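Local coordinates for RING finger protein unkempt homolog (Mus musculus, PDB 5ELH) that binds RNA sequence-specifically through clustered CCCH zinc fingers and represses translation to shape the early morphology of embryonic cortical neurons, at residues A[91-99]-A[129-137]. Numbering follows the deposited sequence.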
loop_
_atom_site.group_PDB
_atom_site.type_symbol
_atom_site.label_atom_id
_atom_site.label_comp_id
_atom_site.label_asym_id
_atom_site.label_seq_id
_atom_site.Cartn_x
_atom_site.Cartn_y
_atom_site.Cartn_z
ATOM N N TYR A 91 -15.107 -5.914 -3.638
ATOM C CA TYR A 91 -13.768 -5.395 -3.907
ATOM C C TYR A 91 -12.864 -6.469 -4.506
ATOM O O TYR A 91 -11.640 -6.334 -4.534
ATOM C CB TYR A 91 -13.175 -4.767 -2.645
ATOM C CG TYR A 91 -14.010 -3.578 -2.223
ATOM C CD1 TYR A 91 -15.092 -3.740 -1.369
ATOM C CD2 TYR A 91 -13.767 -2.316 -2.741
ATOM C CE1 TYR A 91 -15.878 -2.679 -1.004
ATOM C CE2 TYR A 91 -14.546 -1.249 -2.386
ATOM C CZ TYR A 91 -15.608 -1.432 -1.516
ATOM O OH TYR A 91 -16.405 -0.372 -1.148
ATOM N N HIS A 92 -13.494 -7.514 -5.019
ATOM C CA HIS A 92 -12.790 -8.599 -5.700
ATOM C C HIS A 92 -12.313 -8.141 -7.079
ATOM O O HIS A 92 -12.968 -7.312 -7.739
ATOM C CB HIS A 92 -13.730 -9.797 -5.849
ATOM C CG HIS A 92 -13.035 -11.116 -6.008
ATOM N ND1 HIS A 92 -12.348 -11.470 -7.151
ATOM C CD2 HIS A 92 -12.954 -12.180 -5.176
ATOM C CE1 HIS A 92 -11.850 -12.685 -7.004
ATOM N NE2 HIS A 92 -12.215 -13.144 -5.821
ATOM N N LEU A 93 -11.169 -8.673 -7.497
ATOM C CA LEU A 93 -10.606 -8.410 -8.828
ATOM C C LEU A 93 -11.606 -8.675 -9.955
ATOM O O LEU A 93 -11.605 -7.994 -10.976
ATOM C CB LEU A 93 -9.345 -9.256 -9.042
ATOM C CG LEU A 93 -8.098 -8.754 -8.309
ATOM C CD1 LEU A 93 -7.043 -9.852 -8.204
ATOM C CD2 LEU A 93 -7.537 -7.519 -8.998
ATOM N N ARG A 94 -12.490 -9.637 -9.732
ATOM C CA ARG A 94 -13.492 -10.039 -10.702
ATOM C C ARG A 94 -14.577 -8.996 -10.920
ATOM O O ARG A 94 -15.094 -8.858 -12.028
ATOM C CB ARG A 94 -14.146 -11.342 -10.238
ATOM C CG ARG A 94 -15.356 -11.781 -11.050
ATOM C CD ARG A 94 -14.990 -12.044 -12.499
ATOM N NE ARG A 94 -16.137 -12.523 -13.261
ATOM C CZ ARG A 94 -17.014 -11.742 -13.879
ATOM N NH1 ARG A 94 -16.893 -10.416 -13.833
ATOM N NH2 ARG A 94 -18.020 -12.293 -14.548
ATOM N N TYR A 95 -14.931 -8.280 -9.861
ATOM C CA TYR A 95 -16.138 -7.456 -9.865
ATOM C C TYR A 95 -15.967 -5.964 -9.575
ATOM O O TYR A 95 -16.782 -5.157 -10.033
ATOM C CB TYR A 95 -17.152 -8.035 -8.888
ATOM C CG TYR A 95 -17.780 -9.315 -9.361
ATOM C CD1 TYR A 95 -18.463 -9.362 -10.569
ATOM C CD2 TYR A 95 -17.705 -10.477 -8.600
ATOM C CE1 TYR A 95 -19.053 -10.511 -11.010
ATOM C CE2 TYR A 95 -18.294 -11.652 -9.040
ATOM C CZ TYR A 95 -18.959 -11.662 -10.250
ATOM O OH TYR A 95 -19.563 -12.801 -10.707
ATOM N N TYR A 96 -14.935 -5.580 -8.836
ATOM C CA TYR A 96 -14.781 -4.177 -8.440
ATOM C C TYR A 96 -14.822 -3.223 -9.639
ATOM O O TYR A 96 -14.067 -3.374 -10.598
ATOM C CB TYR A 96 -13.482 -3.989 -7.654
ATOM C CG TYR A 96 -13.218 -2.580 -7.190
ATOM C CD1 TYR A 96 -14.033 -1.966 -6.247
ATOM C CD2 TYR A 96 -12.136 -1.870 -7.677
ATOM C CE1 TYR A 96 -13.785 -0.674 -5.819
ATOM C CE2 TYR A 96 -11.878 -0.578 -7.255
ATOM C CZ TYR A 96 -12.701 0.010 -6.324
ATOM O OH TYR A 96 -12.431 1.287 -5.915
ATOM N N LYS A 97 -15.734 -2.256 -9.564
ATOM C CA LYS A 97 -15.921 -1.219 -10.595
ATOM C C LYS A 97 -16.094 -1.753 -12.016
ATOM O O LYS A 97 -15.697 -1.085 -12.976
ATOM C CB LYS A 97 -14.752 -0.227 -10.584
ATOM C CG LYS A 97 -14.495 0.439 -9.239
ATOM C CD LYS A 97 -15.241 1.720 -9.106
ATOM C CE LYS A 97 -15.009 2.334 -7.749
ATOM N NZ LYS A 97 -15.844 3.541 -7.591
ATOM N N THR A 98 -16.704 -2.928 -12.159
ATOM C CA THR A 98 -16.925 -3.521 -13.484
ATOM C C THR A 98 -18.296 -3.197 -14.066
ATOM O O THR A 98 -18.548 -3.463 -15.241
ATOM C CB THR A 98 -16.766 -5.054 -13.448
ATOM O OG1 THR A 98 -17.716 -5.616 -12.541
ATOM C CG2 THR A 98 -15.372 -5.420 -13.006
ATOM N N GLY A 99 -19.176 -2.633 -13.242
ATOM C CA GLY A 99 -20.503 -2.245 -13.681
ATOM C C GLY A 99 -20.853 -0.850 -13.174
ATOM O O GLY A 99 -20.178 -0.325 -12.283
ATOM N N SER A 129 -12.050 -3.294 -16.523
ATOM C CA SER A 129 -12.396 -4.591 -17.059
ATOM C C SER A 129 -12.256 -5.595 -15.933
ATOM O O SER A 129 -11.371 -5.461 -15.086
ATOM C CB SER A 129 -11.465 -4.956 -18.207
ATOM O OG SER A 129 -11.471 -3.944 -19.200
ATOM N N PRO A 130 -13.142 -6.596 -15.898
ATOM C CA PRO A 130 -12.925 -7.634 -14.897
ATOM C C PRO A 130 -11.609 -8.385 -15.089
ATOM O O PRO A 130 -11.015 -8.353 -16.170
ATOM C CB PRO A 130 -14.127 -8.570 -15.089
ATOM C CG PRO A 130 -14.808 -8.136 -16.322
ATOM C CD PRO A 130 -14.438 -6.737 -16.579
ATOM N N VAL A 131 -11.136 -9.004 -14.011
ATOM C CA VAL A 131 -10.107 -10.041 -14.088
ATOM C C VAL A 131 -10.854 -11.353 -13.891
ATOM O O VAL A 131 -11.629 -11.485 -12.953
ATOM C CB VAL A 131 -9.044 -9.886 -12.983
ATOM C CG1 VAL A 131 -8.152 -11.138 -12.880
ATOM C CG2 VAL A 131 -8.196 -8.651 -13.230
ATOM N N TYR A 132 -10.623 -12.318 -14.775
ATOM C CA TYR A 132 -11.355 -13.568 -14.739
ATOM C C TYR A 132 -10.439 -14.711 -14.306
ATOM O O TYR A 132 -9.265 -14.749 -14.681
ATOM C CB TYR A 132 -11.896 -13.892 -16.130
ATOM C CG TYR A 132 -12.963 -12.953 -16.666
ATOM C CD1 TYR A 132 -14.290 -13.095 -16.290
ATOM C CD2 TYR A 132 -12.650 -11.963 -17.586
ATOM C CE1 TYR A 132 -15.277 -12.263 -16.799
ATOM C CE2 TYR A 132 -13.632 -11.125 -18.105
ATOM C CZ TYR A 132 -14.942 -11.285 -17.709
ATOM O OH TYR A 132 -15.927 -10.457 -18.207
ATOM N N ASP A 133 -10.994 -15.633 -13.526
ATOM C CA ASP A 133 -10.358 -16.927 -13.236
ATOM C C ASP A 133 -10.241 -17.719 -14.551
ATOM O O ASP A 133 -11.179 -17.735 -15.354
ATOM C CB ASP A 133 -11.223 -17.686 -12.226
ATOM C CG ASP A 133 -10.594 -18.986 -11.752
ATOM O OD1 ASP A 133 -10.475 -19.925 -12.567
ATOM O OD2 ASP A 133 -10.251 -19.084 -10.555
ATOM N N ILE A 134 -9.094 -18.355 -14.777
ATOM C CA ILE A 134 -8.867 -19.117 -16.005
ATOM C C ILE A 134 -10.018 -20.102 -16.262
ATOM O O ILE A 134 -10.383 -20.352 -17.419
ATOM C CB ILE A 134 -7.491 -19.852 -15.997
ATOM C CG1 ILE A 134 -7.226 -20.568 -17.334
ATOM C CG2 ILE A 134 -7.419 -20.838 -14.849
ATOM C CD1 ILE A 134 -7.055 -19.641 -18.516
ATOM N N ARG A 135 -10.614 -20.627 -15.194
ATOM C CA ARG A 135 -11.776 -21.497 -15.340
ATOM C C ARG A 135 -12.950 -20.781 -15.990
ATOM O O ARG A 135 -13.582 -21.325 -16.898
ATOM C CB ARG A 135 -12.203 -22.076 -13.999
ATOM C CG ARG A 135 -11.317 -23.210 -13.551
ATOM C CD ARG A 135 -11.523 -23.535 -12.098
ATOM N NE ARG A 135 -11.075 -22.449 -11.232
ATOM C CZ ARG A 135 -10.957 -22.556 -9.917
ATOM N NH1 ARG A 135 -11.268 -23.699 -9.324
ATOM N NH2 ARG A 135 -10.533 -21.526 -9.206
ATOM N N GLU A 136 -13.242 -19.564 -15.546
ATOM C CA GLU A 136 -14.380 -18.845 -16.110
ATOM C C GLU A 136 -14.101 -18.480 -17.566
ATOM O O GLU A 136 -15.007 -18.506 -18.407
ATOM C CB GLU A 136 -14.734 -17.605 -15.293
ATOM C CG GLU A 136 -16.080 -17.030 -15.705
ATOM C CD GLU A 136 -16.493 -15.813 -14.897
ATOM O OE1 GLU A 136 -15.783 -15.469 -13.925
ATOM O OE2 GLU A 136 -17.527 -15.196 -15.251
ATOM N N LEU A 137 -12.850 -18.161 -17.874
ATOM C CA LEU A 137 -12.467 -17.894 -19.257
ATOM C C LEU A 137 -12.750 -19.103 -20.157
ATOM O O LEU A 137 -13.157 -18.945 -21.312
ATOM C CB LEU A 137 -10.991 -17.487 -19.349
ATOM C CG LEU A 137 -10.627 -16.128 -18.743
ATOM C CD1 LEU A 137 -9.119 -15.933 -18.718
ATOM C CD2 LEU A 137 -11.289 -14.984 -19.515
#
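Arg94 and Glu136 form a side-on salt bridge. Arg94 NE donates to Glu136 OE1 and Arg94 NH2 to Glu136 OE2, each at 3.0 Å. Both carboxylate oxygens are met on their syn side, though the guanidinium and carboxylate planes are 38° apart, so the pairing is twisted rather than coplanar. Glu136 reaches back from the first helical turn with CG anti to its backbone N (chi1 -168°) and an extended chain.

The two-bond grip and aromatic atoms over both faces are likely to limit rotation of the guanidinium. CE1 of Tyr132 lies over the centre of one face, 3.4 Å from Arg94 CZ, with the planes 57° apart, a tilted contact rather than a parallel stack. Tyr95 CE1 lies over the opposite face, toward the rim of the guanidinium, while Arg94 CG rests over the Tyr95 ring. A methionine in place of Arg94 would probably leave the Glu136 carboxylate without its cationic mate and Tyr132 CE1 without the guanidinium it packs over.

Backbone bonding is sparse: Val131 N donates to Leu93 O (3.2 Å). Arg94 CA adds a CA-H...O contact to Val131 O at 3.3 Å. Apolar contacts flank this point, with Leu93 CB 4.0 Å from Val131 CB and Thr98 CG2 3.8 Å from Pro130 CA. Pro130 CB packs against Arg94 O, which is buried without a polar partner.

The contact ties the loop following helix 87-90, which leads into the third zinc-binding finger of this chain, to the approach and first turn of helix 134-142. Asp133 N-caps that helix through Arg135 N, and Arg128, just before 129-137, also bonds Leu93 O and Tyr96 O.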